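PDB 1SW6: regulatory protein SWI6 from Saccharomyces cerevisiae, which acts as the shared subunit of the SBF and MBF complexes in cell-cycle-dependent transcription, here represented by its ankyrin-repeat domain. Local coordinates for residues A[67-72]-A[109-114]; A[126-131]-A[135-140]; A[156-161]-A[194-199]; A[163-166]-A[172-175]; A[166-171]-A[202-207]. All coordinates share one frame; numbering follows the deposited sequence.

Interaction 1. Residues A[67-72]-A[109-114]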
# COMPACT_ATOMS: atom_id res chain seq x y z
N LEU A 67 -10.95 11.75 -5.21
CA LEU A 67 -9.71 11.00 -5.33
C LEU A 67 -9.84 9.75 -6.20
O LEU A 67 -8.92 9.40 -6.93
CB LEU A 67 -9.20 10.61 -3.94
CG LEU A 67 -7.70 10.80 -3.67
CD1 LEU A 67 -7.35 10.13 -2.35
CD2 LEU A 67 -6.88 10.21 -4.80
N GLN A 68 -10.97 9.07 -6.10
CA GLN A 68 -11.19 7.85 -6.88
C GLN A 68 -11.44 8.20 -8.35
O GLN A 68 -11.10 7.42 -9.24
CB GLN A 68 -12.38 7.06 -6.32
CG GLN A 68 -12.26 5.55 -6.49
CD GLN A 68 -11.08 4.97 -5.71
OE1 GLN A 68 -10.77 3.78 -5.83
NE2 GLN A 68 -10.42 5.81 -4.91
N ARG A 69 -12.03 9.37 -8.60
CA ARG A 69 -12.29 9.81 -9.96
C ARG A 69 -10.98 10.15 -10.67
O ARG A 69 -10.89 10.09 -11.89
CB ARG A 69 -13.21 11.04 -9.96
CG ARG A 69 -14.56 10.79 -9.31
CD ARG A 69 -15.32 9.68 -10.02
NE ARG A 69 -15.98 10.13 -11.24
CZ ARG A 69 -17.18 10.70 -11.27
NH1 ARG A 69 -17.86 10.88 -10.14
NH2 ARG A 69 -17.71 11.08 -12.43
N LEU A 70 -9.97 10.53 -9.89
CA LEU A 70 -8.67 10.86 -10.46
C LEU A 70 -7.95 9.57 -10.81
O LEU A 70 -7.42 9.42 -11.91
CB LEU A 70 -7.83 11.67 -9.48
CG LEU A 70 -8.25 13.11 -9.17
CD1 LEU A 70 -7.24 13.74 -8.22
CD2 LEU A 70 -8.35 13.91 -10.46
N LEU A 71 -7.94 8.63 -9.86
CA LEU A 71 -7.29 7.34 -10.04
C LEU A 71 -7.98 6.46 -11.08
O LEU A 71 -7.35 5.61 -11.71
CB LEU A 71 -7.23 6.59 -8.70
CG LEU A 71 -6.42 7.24 -7.58
CD1 LEU A 71 -6.55 6.43 -6.30
CD2 LEU A 71 -4.97 7.35 -8.01
N PHE A 72 -9.28 6.66 -11.27
CA PHE A 72 -10.03 5.88 -12.23
C PHE A 72 -11.00 6.73 -13.05
O PHE A 72 -10.60 7.40 -14.00
CB PHE A 72 -10.79 4.75 -11.52
CG PHE A 72 -9.90 3.89 -10.65
CD1 PHE A 72 -9.70 4.20 -9.31
CD2 PHE A 72 -9.24 2.78 -11.19
CE1 PHE A 72 -8.85 3.43 -8.51
CE2 PHE A 72 -8.39 2.00 -10.41
CZ PHE A 72 -8.19 2.33 -9.07
N LEU A 109 -12.96 18.83 -11.26
CA LEU A 109 -13.16 19.67 -10.09
C LEU A 109 -14.61 20.15 -10.00
O LEU A 109 -15.23 20.08 -8.94
CB LEU A 109 -12.20 20.86 -10.13
CG LEU A 109 -11.81 21.46 -8.77
CD1 LEU A 109 -11.13 20.40 -7.93
CD2 LEU A 109 -10.88 22.64 -8.97
N GLN A 110 -15.16 20.63 -11.12
CA GLN A 110 -16.54 21.11 -11.13
C GLN A 110 -17.48 19.91 -11.07
O GLN A 110 -18.58 19.99 -10.52
CB GLN A 110 -16.83 21.93 -12.41
CG GLN A 110 -18.22 22.63 -12.44
CD GLN A 110 -18.21 24.05 -11.89
OE1 GLN A 110 -17.68 25.00 -12.53
NE2 GLN A 110 -18.80 24.23 -10.70
N GLU A 111 -17.03 18.78 -11.61
CA GLU A 111 -17.81 17.56 -11.62
C GLU A 111 -18.09 17.03 -10.22
O GLU A 111 -19.21 16.62 -9.92
CB GLU A 111 -17.07 16.49 -12.42
CG GLU A 111 -17.92 15.27 -12.75
CD GLU A 111 -17.25 13.97 -12.37
OE1 GLU A 111 -17.30 13.57 -11.15
OE2 GLU A 111 -16.65 13.28 -13.26
N VAL A 112 -17.07 17.02 -9.37
CA VAL A 112 -17.21 16.52 -8.01
C VAL A 112 -17.95 17.50 -7.10
O VAL A 112 -18.58 17.10 -6.13
CB VAL A 112 -15.84 16.20 -7.36
CG1 VAL A 112 -15.01 17.47 -7.27
CG2 VAL A 112 -16.05 15.59 -5.98
N ASN A 113 -17.86 18.79 -7.42
CA ASN A 113 -18.54 19.81 -6.63
C ASN A 113 -20.04 19.75 -6.88
O ASN A 113 -20.84 20.20 -6.06
CB ASN A 113 -18.01 21.20 -6.98
CG ASN A 113 -16.68 21.49 -6.31
OD1 ASN A 113 -16.03 22.49 -6.61
ND2 ASN A 113 -16.28 20.63 -5.39
N ASP A 114 -20.42 19.19 -8.03
CA ASP A 114 -21.82 19.06 -8.38
C ASP A 114 -22.40 17.86 -7.65
O ASP A 114 -23.48 17.95 -7.06
CB ASP A 114 -21.98 18.88 -9.89
CG ASP A 114 -21.40 20.03 -10.69
OD1 ASP A 114 -21.52 21.19 -10.23
OD2 ASP A 114 -20.84 19.79 -11.77
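Arg69 and Glu111 join two neighbouring helices, 57-71 and 105-115, through a salt bridge on the surface of the ankyrin-repeat fragment. Among the two segments these are the touching residues. The closest CA atoms belong to Arg69 and Val112, 8.5 Å apart, so the gap is spanned by long, charged side chains. About 108 Å² is buried, shared almost equally by the arginine and the glutamate.

The two side chains reach each other in different ways. Arg69 places CG beside its backbone N, opposite the carbonyl carbon, and then bends at both chi2 (-59°) and chi3 (-81°), curling the chain so that NH2 is presented to Glu111. Glu111 leaves its helix with CG opposite the backbone N and turns once, at chi2, where its torsion is not a staggered one. The chains therefore meet at about a right angle. Their flat ends are not coplanar: guanidinium and carboxylate planes lie 35° apart, so a flat, two-pronged pairing is not formed. The position of OE1 close over the guanidinium is doubtful in the model, and the evidence for the bridge rests on OE2.

Beneath this charged pair the helices have an apolar seam, where Val112 and Leu109 pack on Phe66. Leu67 and Leu71 turn instead to Trp137 of helix 134-140, and Phe72 makes a cation-pi contact with Arg202 of the second subunit. The pair that defines the bridge is Arg69 NH2 and Glu111 OE2, 2.6 Å apart.

Interaction 2. Residues A[126-131]-A[135-140]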
# COMPACT_ATOMS: atom_id res chain seq x y z
N PRO A 126 -6.83 13.43 5.76
CA PRO A 126 -6.26 12.10 5.57
C PRO A 126 -7.31 11.27 4.82
O PRO A 126 -8.51 11.39 5.09
CB PRO A 126 -6.02 11.61 6.99
CG PRO A 126 -5.73 12.89 7.73
CD PRO A 126 -6.77 13.84 7.17
N VAL A 127 -6.87 10.44 3.88
CA VAL A 127 -7.79 9.64 3.08
C VAL A 127 -7.83 8.16 3.45
O VAL A 127 -8.66 7.40 2.95
CB VAL A 127 -7.47 9.82 1.57
CG1 VAL A 127 -8.15 8.76 0.73
CG2 VAL A 127 -7.93 11.19 1.13
N ASP A 128 -6.94 7.74 4.34
CA ASP A 128 -6.94 6.35 4.74
C ASP A 128 -6.54 6.17 6.19
O ASP A 128 -6.47 7.13 6.95
CB ASP A 128 -6.01 5.54 3.82
CG ASP A 128 -4.56 5.92 3.97
OD1 ASP A 128 -3.80 5.69 3.01
OD2 ASP A 128 -4.17 6.43 5.04
N GLU A 129 -6.28 4.92 6.55
CA GLU A 129 -5.91 4.53 7.91
C GLU A 129 -4.54 5.03 8.36
O GLU A 129 -4.35 5.31 9.54
CB GLU A 129 -5.94 3.00 8.02
CG GLU A 129 -7.18 2.35 7.43
CD GLU A 129 -7.02 0.85 7.19
OE1 GLU A 129 -8.02 0.20 6.81
OE2 GLU A 129 -5.90 0.33 7.39
N HIS A 130 -3.60 5.12 7.43
CA HIS A 130 -2.25 5.55 7.78
C HIS A 130 -2.02 7.06 7.78
O HIS A 130 -0.90 7.52 7.99
CB HIS A 130 -1.24 4.88 6.84
CG HIS A 130 -1.51 3.43 6.59
ND1 HIS A 130 -2.63 2.99 5.91
CD2 HIS A 130 -0.83 2.32 6.95
CE1 HIS A 130 -2.62 1.67 5.86
NE2 HIS A 130 -1.54 1.24 6.48
N GLY A 131 -3.08 7.83 7.55
CA GLY A 131 -2.93 9.27 7.54
C GLY A 131 -2.44 9.83 6.21
O GLY A 131 -1.97 10.97 6.15
N LEU A 135 -2.01 13.81 -1.60
CA LEU A 135 -0.65 14.05 -2.10
C LEU A 135 0.28 12.85 -1.88
O LEU A 135 1.12 12.56 -2.74
CB LEU A 135 -0.07 15.31 -1.44
CG LEU A 135 0.79 16.21 -2.33
CD1 LEU A 135 0.04 16.58 -3.60
CD2 LEU A 135 1.17 17.46 -1.55
N HIS A 136 0.14 12.15 -0.76
CA HIS A 136 0.97 10.98 -0.49
C HIS A 136 0.69 9.87 -1.50
O HIS A 136 1.61 9.24 -2.03
CB HIS A 136 0.70 10.41 0.90
CG HIS A 136 1.26 11.22 2.02
ND1 HIS A 136 0.72 12.43 2.41
CD2 HIS A 136 2.27 10.97 2.89
CE1 HIS A 136 1.37 12.88 3.47
NE2 HIS A 136 2.32 12.01 3.78
N TRP A 137 -0.59 9.61 -1.73
CA TRP A 137 -1.02 8.56 -2.67
C TRP A 137 -0.51 8.83 -4.07
O TRP A 137 0.07 7.95 -4.71
CB TRP A 137 -2.55 8.48 -2.71
CG TRP A 137 -3.17 7.67 -1.62
CD1 TRP A 137 -2.61 7.30 -0.43
CD2 TRP A 137 -4.51 7.15 -1.61
NE1 TRP A 137 -3.52 6.59 0.32
CE2 TRP A 137 -4.69 6.49 -0.38
CE3 TRP A 137 -5.57 7.19 -2.53
CZ2 TRP A 137 -5.89 5.87 -0.03
CZ3 TRP A 137 -6.77 6.57 -2.18
CH2 TRP A 137 -6.92 5.92 -0.95
N LEU A 138 -0.75 10.05 -4.54
CA LEU A 138 -0.35 10.45 -5.89
C LEU A 138 1.16 10.52 -6.10
O LEU A 138 1.64 10.27 -7.21
CB LEU A 138 -1.01 11.78 -6.25
CG LEU A 138 -2.51 11.57 -6.51
CD1 LEU A 138 -3.22 12.88 -6.77
CD2 LEU A 138 -2.65 10.67 -7.71
N THR A 139 1.90 10.86 -5.05
CA THR A 139 3.35 10.94 -5.15
C THR A 139 3.95 9.53 -5.14
O THR A 139 4.91 9.23 -5.85
CB THR A 139 3.95 11.76 -3.97
OG1 THR A 139 3.59 13.14 -4.12
CG2 THR A 139 5.47 11.62 -3.93
N SER A 140 3.36 8.66 -4.33
CA SER A 140 3.84 7.28 -4.21
C SER A 140 3.73 6.57 -5.56
O SER A 140 4.46 5.63 -5.85
CB SER A 140 3.01 6.54 -3.17
OG SER A 140 3.56 5.26 -2.90
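Trp137 and Asp128 form the polar half of this contact, between the loop leading into the first annotated ankyrin repeat and that repeat's first helix. The indole NE1 donates to Asp128 OD1 at 2.9 Å, with an N-H...O angle of 156°. The acceptor lies in the indole plane, whereas the donor stands 38° out of the carboxylate plane. Asn132 ND2 also binds OD1. With CG held between the backbone N and carbonyl carbon, Asp128 turns its other oxygen back on its own loop: His130 N reaches OD2 at 2.8 Å, a weak bond within the type I turn from Asp128 to Gly131. The turn comes just ahead of the TPLH motif that starts the helix.

The apolar half is Val127 against the same indole. Its CG1 lies over one face of the six-membered ring, 3.9 Å from the centroid and 25° off the normal, a CH-pi contact. The nearest ring atom to Val127 CG1 is CH2, at 3.5 Å. Edge and face of one tryptophan are thus used by consecutive residues.

Around it, Leu63 of helix 57-71 packs on Val127, helix 144-152 backs Leu138, helix 167-173 lies against Thr139, and Met214 of the second subunit packs on Trp137.

Interaction 3. Residues A[156-161]-A[194-199]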
# COMPACT_ATOMS: atom_id res chain seq x y z
N ASN A 156 -1.45 21.03 0.99
CA ASN A 156 -0.33 21.35 1.87
C ASN A 156 0.70 20.23 1.75
O ASN A 156 0.40 19.06 2.02
CB ASN A 156 -0.82 21.45 3.31
CG ASN A 156 0.24 21.96 4.26
OD1 ASN A 156 1.39 21.51 4.23
ND2 ASN A 156 -0.15 22.90 5.13
N ARG A 157 1.91 20.59 1.34
CA ARG A 157 2.96 19.60 1.15
C ARG A 157 3.70 19.22 2.42
O ARG A 157 4.50 18.28 2.42
CB ARG A 157 3.95 20.15 0.12
CG ARG A 157 3.30 20.51 -1.20
CD ARG A 157 4.18 21.43 -2.03
NE ARG A 157 4.37 22.73 -1.38
CZ ARG A 157 4.98 23.76 -1.95
NH1 ARG A 157 5.47 23.64 -3.18
NH2 ARG A 157 5.10 24.91 -1.29
N LEU A 158 3.43 19.92 3.51
CA LEU A 158 4.14 19.65 4.76
C LEU A 158 3.54 18.60 5.69
O LEU A 158 4.18 18.21 6.67
CB LEU A 158 4.34 20.96 5.53
CG LEU A 158 5.06 22.12 4.82
CD1 LEU A 158 5.37 23.21 5.84
CD2 LEU A 158 6.35 21.63 4.19
N TYR A 159 2.33 18.13 5.40
CA TYR A 159 1.68 17.15 6.26
C TYR A 159 2.32 15.77 6.29
O TYR A 159 2.57 15.16 5.25
CB TYR A 159 0.20 16.99 5.87
CG TYR A 159 -0.69 18.12 6.31
CD1 TYR A 159 -0.73 18.53 7.64
CD2 TYR A 159 -1.53 18.77 5.41
CE1 TYR A 159 -1.57 19.55 8.06
CE2 TYR A 159 -2.38 19.78 5.82
CZ TYR A 159 -2.39 20.17 7.14
OH TYR A 159 -3.23 21.17 7.56
N GLY A 160 2.60 15.28 7.49
CA GLY A 160 3.16 13.96 7.63
C GLY A 160 2.01 12.98 7.82
O GLY A 160 0.90 13.38 8.17
N ASP A 161 2.25 11.70 7.56
CA ASP A 161 1.21 10.71 7.76
C ASP A 161 1.30 10.34 9.25
O ASP A 161 1.99 11.02 10.00
CB ASP A 161 1.42 9.48 6.86
CG ASP A 161 2.72 8.75 7.16
OD1 ASP A 161 3.42 9.11 8.13
OD2 ASP A 161 3.03 7.79 6.42
N LEU A 194 11.99 18.47 1.75
CA LEU A 194 13.37 18.10 2.04
C LEU A 194 13.82 18.51 3.43
O LEU A 194 14.75 17.92 3.98
CB LEU A 194 14.31 18.75 1.02
CG LEU A 194 14.17 18.26 -0.41
CD1 LEU A 194 15.06 19.09 -1.33
CD2 LEU A 194 14.55 16.78 -0.47
N ILE A 195 13.18 19.51 4.03
CA ILE A 195 13.60 19.93 5.36
C ILE A 195 12.82 19.25 6.48
O ILE A 195 13.06 19.53 7.66
CB ILE A 195 13.47 21.46 5.54
CG1 ILE A 195 11.99 21.85 5.66
CG2 ILE A 195 14.13 22.17 4.36
CD1 ILE A 195 11.79 23.27 6.12
N LEU A 196 11.93 18.34 6.12
CA LEU A 196 11.11 17.63 7.10
C LEU A 196 11.68 16.30 7.62
O LEU A 196 12.25 15.51 6.86
CB LEU A 196 9.72 17.37 6.50
CG LEU A 196 8.97 18.56 5.90
CD1 LEU A 196 7.65 18.10 5.26
CD2 LEU A 196 8.71 19.58 7.01
N GLU A 197 11.51 16.05 8.92
CA GLU A 197 11.93 14.80 9.55
C GLU A 197 10.65 14.16 10.11
O GLU A 197 9.72 14.87 10.48
CB GLU A 197 12.92 15.04 10.70
CG GLU A 197 12.39 15.89 11.84
CD GLU A 197 13.42 16.10 12.94
OE1 GLU A 197 13.08 16.74 13.97
OE2 GLU A 197 14.56 15.63 12.79
N ASP A 198 10.60 12.83 10.15
CA ASP A 198 9.40 12.16 10.64
C ASP A 198 9.45 11.91 12.15
O ASP A 198 10.32 12.43 12.86
CB ASP A 198 9.19 10.85 9.87
CG ASP A 198 10.31 9.85 10.08
OD1 ASP A 198 10.36 8.86 9.32
OD2 ASP A 198 11.13 10.04 11.00
N SER A 199 8.51 11.11 12.65
CA SER A 199 8.44 10.82 14.08
C SER A 199 9.66 10.09 14.62
O SER A 199 9.81 9.94 15.84
CB SER A 199 7.17 10.01 14.37
OG SER A 199 6.03 10.77 14.01
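Leu158 and Leu196 meet between the loop at the junction of the first and second annotated ankyrin repeats and the short strand at the junction of the second and third. Of Leu196 it is CD1 that touches, and this methyl meets both side chain and backbone. It lies 3.9 Å from Leu158 CD2, yet its nearest neighbour across the contact is the carbonyl oxygen, Leu158 O, at 3.7 Å. Arg157 O stands farther from Leu196 CD1, at 4.2 Å. The two leucine side chains cross at about a right angle. In Leu196, CG is opposite the carbonyl carbon (chi1 -52°) and the chain is extended at chi2 (176°); together these torsions send CD1 out toward Leu158.

The second shell fixes the loop that receives this methyl. Asn156 OD1 accepts from Leu158 N at 2.7 Å, an Asx turn in which the N-H lies in the plane of the amide carbonyl and the N-H...O angle is 150°. Arg157, between them, leads its guanidinium away to a salt bridge with Asp33 and to the carbonyl oxygens of Phe30 and Tyr189. Farther along, Asp161 OD1 accepts from the backbone N of Met163 and of Glu165, holding the next turn.

Strand 46-47 completes the surroundings: it runs parallel to strand 196-197, bonds through Met46 to the backbone of Ile195 and Glu197, and lays the Met46 side chain on both leucines, while Leu49 bonds to the backbone of Leu158 and Gly160. Helix 218-234 packs on Leu194, and helix 134-140 on Arg157.

Interaction 4. Residues A[163-166]-A[172-175]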
# COMPACT_ATOMS: atom_id res chain seq x y z
N MET A 163 2.99 8.38 10.71
CA MET A 163 4.37 8.11 11.08
C MET A 163 5.18 9.40 10.94
O MET A 163 6.37 9.44 11.25
CB MET A 163 4.96 7.05 10.15
CG MET A 163 4.36 5.68 10.34
SD MET A 163 4.88 5.03 11.93
CE MET A 163 6.54 4.37 11.48
N GLY A 164 4.53 10.46 10.48
CA GLY A 164 5.20 11.73 10.29
C GLY A 164 5.94 11.76 8.96
O GLY A 164 6.78 12.63 8.71
N GLU A 165 5.63 10.79 8.11
CA GLU A 165 6.25 10.72 6.80
C GLU A 165 5.56 11.65 5.82
O GLU A 165 4.33 11.63 5.69
CB GLU A 165 6.23 9.26 6.31
CG GLU A 165 7.26 8.43 7.05
CD GLU A 165 7.23 6.95 6.71
OE1 GLU A 165 6.65 6.57 5.66
OE2 GLU A 165 7.83 6.18 7.49
N SER A 166 6.35 12.47 5.14
CA SER A 166 5.83 13.43 4.16
C SER A 166 5.52 12.75 2.84
O SER A 166 5.82 11.58 2.66
CB SER A 166 6.85 14.54 3.92
OG SER A 166 7.99 13.99 3.27
N VAL A 172 10.45 8.27 -2.27
CA VAL A 172 11.67 7.47 -2.14
C VAL A 172 11.48 6.09 -1.51
O VAL A 172 12.45 5.34 -1.40
CB VAL A 172 12.78 8.24 -1.40
CG1 VAL A 172 13.14 9.50 -2.20
CG2 VAL A 172 12.34 8.61 0.01
N LYS A 173 10.26 5.76 -1.12
CA LYS A 173 10.00 4.44 -0.54
C LYS A 173 9.40 3.48 -1.57
O LYS A 173 9.13 2.32 -1.25
CB LYS A 173 9.09 4.56 0.68
CG LYS A 173 9.77 5.20 1.87
CD LYS A 173 8.87 5.26 3.08
CE LYS A 173 8.58 3.87 3.64
NZ LYS A 173 7.94 3.99 4.97
N SER A 174 9.19 3.96 -2.80
CA SER A 174 8.66 3.13 -3.89
C SER A 174 9.54 3.35 -5.13
O SER A 174 10.22 4.39 -5.24
CB SER A 174 7.21 3.48 -4.20
OG SER A 174 7.11 4.73 -4.86
N VAL A 175 9.55 2.39 -6.05
CA VAL A 175 10.39 2.52 -7.24
C VAL A 175 9.69 3.28 -8.35
O VAL A 175 10.29 3.55 -9.39
CB VAL A 175 10.80 1.15 -7.83
CG1 VAL A 175 11.44 0.29 -6.76
CG2 VAL A 175 9.59 0.47 -8.46
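The carboxylate of Glu165 is the flat group here, and the ammonium of Lys173 meets its two oxygens unequally. Lys173 NZ donates to Glu165 OE1 at 3.0 Å, on the syn side and 22° out of the carboxylate plane. The same nitrogen also reaches Glu165 OE2, at 3.3 Å, in a weak bond. The pairing is therefore forked, a salt bridge leaning on OE1. Lys173 CD also passes 3.6 Å from Glu165 OE1, and the His207 side chain packs on Glu165 as well. Lys170 NZ is the stronger partner of OE1, which thus carries two ammonium groups, and this would be expected to stabilise the glutamate in its charged form.

Chain shape brings the ends together. Glu165 runs out extended beyond CG, whereas Lys173 is straight at chi2 and then kinks at chi3 (68°), and the two cross at about a right angle. Their CA atoms are 10.4 Å apart, so nearly the whole length of both side chains is spent on closing the gap, and only about 76 Å² is buried.

The bridge runs from the turn that opens the second ankyrin repeat to the far end of the repeat's first helix, spanning the helix lengthwise. Ser166, next to Glu165, is that helix's N-cap. Before it, Gly164 takes a left-handed backbone conformation (phi 83°).

Helix 167-173 lies between helix 134-140, whose Ser140 O receives Ser174 OG, and helix 204-212, which packs on Val172. Helix 218-234 supplies Tyr224 OH to Ser174 O, and Lys173 makes backbone hydrogen bonds to the second subunit.

Interaction 5. Residues A[166-171]-A[202-207]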
# COMPACT_ATOMS: atom_id res chain seq x y z
N SER A 166 6.35 12.47 5.14
CA SER A 166 5.83 13.43 4.16
C SER A 166 5.52 12.75 2.84
O SER A 166 5.82 11.58 2.66
CB SER A 166 6.85 14.54 3.92
OG SER A 166 7.99 13.99 3.27
N CYS A 167 4.93 13.49 1.91
CA CYS A 167 4.61 12.92 0.60
C CYS A 167 5.87 12.65 -0.20
O CYS A 167 5.92 11.69 -0.96
CB CYS A 167 3.66 13.84 -0.19
SG CYS A 167 4.24 15.53 -0.44
N LEU A 168 6.89 13.48 -0.04
CA LEU A 168 8.13 13.26 -0.76
C LEU A 168 8.78 11.96 -0.27
O LEU A 168 9.43 11.26 -1.03
CB LEU A 168 9.09 14.44 -0.58
CG LEU A 168 10.44 14.26 -1.27
CD1 LEU A 168 10.23 14.23 -2.78
CD2 LEU A 168 11.40 15.38 -0.88
N VAL A 169 8.59 11.65 1.01
CA VAL A 169 9.13 10.41 1.58
C VAL A 169 8.53 9.20 0.83
O VAL A 169 9.19 8.18 0.65
CB VAL A 169 8.82 10.32 3.11
CG1 VAL A 169 9.12 8.91 3.65
CG2 VAL A 169 9.68 11.35 3.85
N LYS A 170 7.29 9.32 0.38
CA LYS A 170 6.64 8.24 -0.36
C LYS A 170 7.34 8.03 -1.70
O LYS A 170 7.45 6.91 -2.19
CB LYS A 170 5.16 8.56 -0.59
CG LYS A 170 4.38 8.68 0.71
CD LYS A 170 4.65 7.46 1.59
CE LYS A 170 4.28 7.72 3.03
NZ LYS A 170 4.64 6.55 3.87
N ALA A 171 7.82 9.13 -2.28
CA ALA A 171 8.53 9.06 -3.55
C ALA A 171 9.77 8.19 -3.41
O ALA A 171 10.13 7.46 -4.34
CB ALA A 171 8.94 10.46 -4.01
N ARG A 202 13.79 10.93 11.15
CA ARG A 202 14.44 10.44 9.94
C ARG A 202 14.17 11.40 8.79
O ARG A 202 13.03 11.80 8.53
CB ARG A 202 13.95 9.04 9.61
CG ARG A 202 14.66 7.99 10.44
CD ARG A 202 14.04 6.62 10.31
NE ARG A 202 14.86 5.62 10.99
CZ ARG A 202 14.54 4.33 11.07
NH1 ARG A 202 13.42 3.89 10.53
NH2 ARG A 202 15.37 3.49 11.70
N THR A 203 15.24 11.77 8.10
CA THR A 203 15.16 12.68 6.97
C THR A 203 14.90 11.91 5.68
O THR A 203 14.77 10.68 5.70
CB THR A 203 16.47 13.45 6.81
OG1 THR A 203 17.47 12.57 6.26
CG2 THR A 203 16.94 13.94 8.18
N ILE A 204 14.82 12.64 4.57
CA ILE A 204 14.58 12.02 3.28
C ILE A 204 15.75 11.09 2.94
O ILE A 204 15.56 10.05 2.30
CB ILE A 204 14.41 13.08 2.16
CG1 ILE A 204 14.05 12.39 0.84
CG2 ILE A 204 15.68 13.88 2.00
CD1 ILE A 204 12.63 11.81 0.86
N LEU A 205 16.96 11.44 3.39
CA LEU A 205 18.12 10.60 3.12
C LEU A 205 18.06 9.30 3.89
O LEU A 205 18.50 8.27 3.40
CB LEU A 205 19.43 11.31 3.48
CG LEU A 205 19.88 12.44 2.57
CD1 LEU A 205 21.30 12.90 2.96
CD2 LEU A 205 19.86 11.95 1.12
N HIS A 206 17.52 9.33 5.10
CA HIS A 206 17.43 8.10 5.88
C HIS A 206 16.53 7.13 5.14
O HIS A 206 16.83 5.95 5.04
CB HIS A 206 16.85 8.36 7.27
CG HIS A 206 17.84 8.88 8.26
ND1 HIS A 206 17.86 10.20 8.66
CD2 HIS A 206 18.83 8.26 8.94
CE1 HIS A 206 18.82 10.37 9.55
NE2 HIS A 206 19.43 9.21 9.74
N HIS A 207 15.42 7.64 4.61
CA HIS A 207 14.47 6.81 3.90
C HIS A 207 15.02 6.26 2.59
O HIS A 207 14.74 5.11 2.24
CB HIS A 207 13.16 7.58 3.65
CG HIS A 207 12.35 7.80 4.90
ND1 HIS A 207 11.69 6.77 5.54
CD2 HIS A 207 12.12 8.91 5.63
CE1 HIS A 207 11.09 7.25 6.62
NE2 HIS A 207 11.33 8.55 6.69
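His207, with Val169 over one face of its imidazole, has its NE2 hydrogen-bonded to Asp198 OD1, a bond consistent with a fixed rotation of the ring. At the start of the same helix, Thr203 N donates to His206 ND1 at 3.1 Å, with an N-H...N angle of 165°. Thr203 OG1 in turn takes a weak bond from Leu205 N, and together they make a capping box in a TILH sequence, the counterpart of the ankyrin TPLH motif. His206 NE2 continues to Asp284 O.

Against this fixed frame the apolar contact is made. Val169 CG1, opposite its backbone N, comes down almost on the ring centre: 3.6 Å from the His207 centroid and 9° off the normal, a CH-pi contact. The second branch, CG2, stands 4.2 Å from Ile204 CD1. Ile204 CD1 itself fits close against the neighbouring helix, 3.9 Å from Leu168 CG, 3.8 Å from Val169 CA and 3.8 Å from Leu168 O. In Ile204 a chi1 of -175°, with a bend at chi2, carries CD1 across to this backbone.

The facing helices, 167-173 and 204-212, belong to successive annotated repeats, the second and third, and are close at this level, with Val169 and Ile204 CA atoms 5.9 Å apart. No hydrogen bond crosses between the segments. The chemistry thus divides the work: bonds within and around the second segment orient the imidazole and the helix start, while between these two segments the contact is apolar, aliphatic carbons against one another, backbone and an imidazole face.

Interactions 2 to 5 follow the stack of repeats, while interaction 1 lies beyond it at one end, about 16 Å from interaction 2 and 25 to 28 Å from the others, centre to centre. It still touches interaction 2, with Leu67 CD1 3.4 Å from Trp137 CE3. Interactions 2 and 4 are joined by His136 NE2 and Glu165 O, 2.8 Å apart. The turns of interactions 3 and 4 meet at Ser199 N and Met163 O, 3.1 Å apart. Interactions 4 and 5, centres about 5 Å apart, share Ser166 and helix 167-173, and Val172 CG2 lies 3.3 Å from Ile204 CD1. Interactions 1, 2 and 4 touch the second subunit.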